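Local coordinates for tRNA (guanine(6)-N2)-methyltransferase (Thermus thermophilus, PDB 3TMA), which transfers a methyl group from S-adenosyl-L-methionine to N2 of the guanosine at position 6 of tRNA(Phe), at residues Gly185-Val190 / Val339-Val344. Numbering follows the deposited sequence.
Sequences GSLTPV and VEQGGV
Q341 reaches S186 with its side chain fully stretched, CG anti to the backbone N (chi1 167°), which carries the amide up to the turn leading into helix 189-198. There Q341 NE2 donates a nearly straight hydrogen bond of 3.2 Å to S186 O. The oxygen lies close to the plane of the Q341 amide, but the donor sits above the S186 carbonyl plane, 74° out of it, away from its lone-pair directions. Q341 NE2 also rests 3.4 Å from L187 CA and 3.8 Å from L187 CD1, while L316 of strand 312-317 touches both Q341 and L187. At the exposed side of the contact, S186 OG comes within 3.5 Å of G342 CA, an approach that the absence of a side chain at G342 permits. G342 and G343 form the corners of a type I' turn closed by backbone bonds between Q341 and V344, and E340 OE2 accepts a 3.0 Å bond from G343 N. The hairpin between strands 331-338 and 347-353 meets the segment bearing L187, whose side chain lies near N279 and T216, which by analogy with relatives probably bind S-adenosyl-L-methionine. With the carbonyl met from above, this bond is probably modest in strength, a polar link between the hairpin loop and the segment that carries L187.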
# COMPACT_ATOMS: atom_id res chain seq x y z
N GLY A 185 -11.71 -5.62 2.55
CA GLY A 185 -11.57 -6.47 3.73
C GLY A 185 -10.23 -6.20 4.39
O GLY A 185 -10.08 -5.22 5.14
N SER A 186 -9.26 -7.06 4.11
CA SER A 186 -7.87 -6.71 4.38
C SER A 186 -7.25 -5.98 3.17
O SER A 186 -6.09 -5.54 3.24
CB SER A 186 -7.06 -7.96 4.75
OG SER A 186 -5.96 -7.60 5.57
N LEU A 187 -8.02 -5.82 2.09
CA LEU A 187 -7.45 -5.42 0.80
C LEU A 187 -7.38 -3.90 0.56
O LEU A 187 -8.39 -3.28 0.22
CB LEU A 187 -8.17 -6.07 -0.36
CG LEU A 187 -7.47 -5.57 -1.63
CD1 LEU A 187 -6.27 -6.42 -1.91
CD2 LEU A 187 -8.39 -5.58 -2.79
N THR A 188 -6.19 -3.33 0.63
CA THR A 188 -6.07 -1.87 0.63
C THR A 188 -6.06 -1.37 -0.81
O THR A 188 -5.66 -2.11 -1.72
CB THR A 188 -4.76 -1.44 1.33
OG1 THR A 188 -3.65 -1.94 0.57
CG2 THR A 188 -4.68 -2.06 2.70
N PRO A 189 -6.35 -0.06 -1.00
CA PRO A 189 -6.09 0.51 -2.33
C PRO A 189 -4.60 0.42 -2.76
O PRO A 189 -4.32 0.37 -3.96
CB PRO A 189 -6.52 1.99 -2.16
CG PRO A 189 -7.58 1.94 -1.12
CD PRO A 189 -7.17 0.83 -0.15
N VAL A 190 -3.67 0.38 -1.80
CA VAL A 190 -2.24 0.23 -2.16
C VAL A 190 -1.96 -1.14 -2.85
O VAL A 190 -1.26 -1.21 -3.85
CB VAL A 190 -1.35 0.43 -0.93
CG1 VAL A 190 0.10 0.00 -1.25
CG2 VAL A 190 -1.39 1.94 -0.49
N VAL A 339 4.07 -10.82 -0.68
CA VAL A 339 3.72 -9.44 -0.20
C VAL A 339 3.05 -9.59 1.17
O VAL A 339 2.32 -10.58 1.38
CB VAL A 339 2.76 -8.73 -1.18
CG1 VAL A 339 2.29 -7.34 -0.60
CG2 VAL A 339 3.48 -8.48 -2.52
N GLU A 340 3.30 -8.67 2.09
CA GLU A 340 2.67 -8.75 3.40
C GLU A 340 1.35 -8.02 3.38
O GLU A 340 1.33 -6.83 3.04
CB GLU A 340 3.54 -8.19 4.54
CG GLU A 340 2.77 -8.18 5.94
CD GLU A 340 1.87 -6.91 6.19
OE1 GLU A 340 1.82 -5.99 5.33
OE2 GLU A 340 1.19 -6.82 7.24
N GLN A 341 0.29 -8.68 3.81
CA GLN A 341 -1.04 -8.08 3.88
C GLN A 341 -1.79 -8.53 5.15
O GLN A 341 -2.00 -9.74 5.37
CB GLN A 341 -1.87 -8.44 2.65
CG GLN A 341 -3.36 -8.10 2.79
CD GLN A 341 -4.24 -8.69 1.70
OE1 GLN A 341 -3.97 -9.76 1.12
NE2 GLN A 341 -5.32 -7.99 1.40
N GLY A 342 -2.14 -7.57 5.99
CA GLY A 342 -2.85 -7.84 7.24
C GLY A 342 -2.14 -8.84 8.16
O GLY A 342 -2.79 -9.69 8.73
N GLY A 343 -0.82 -8.76 8.25
CA GLY A 343 -0.06 -9.69 9.08
C GLY A 343 0.28 -11.07 8.47
O GLY A 343 0.98 -11.84 9.10
N VAL A 344 -0.19 -11.37 7.26
CA VAL A 344 0.09 -12.65 6.62
C VAL A 344 0.72 -12.43 5.25
O VAL A 344 0.91 -11.27 4.86
CB VAL A 344 -1.14 -13.63 6.60
CG1 VAL A 344 -1.65 -13.86 8.04
CG2 VAL A 344 -2.28 -13.12 5.71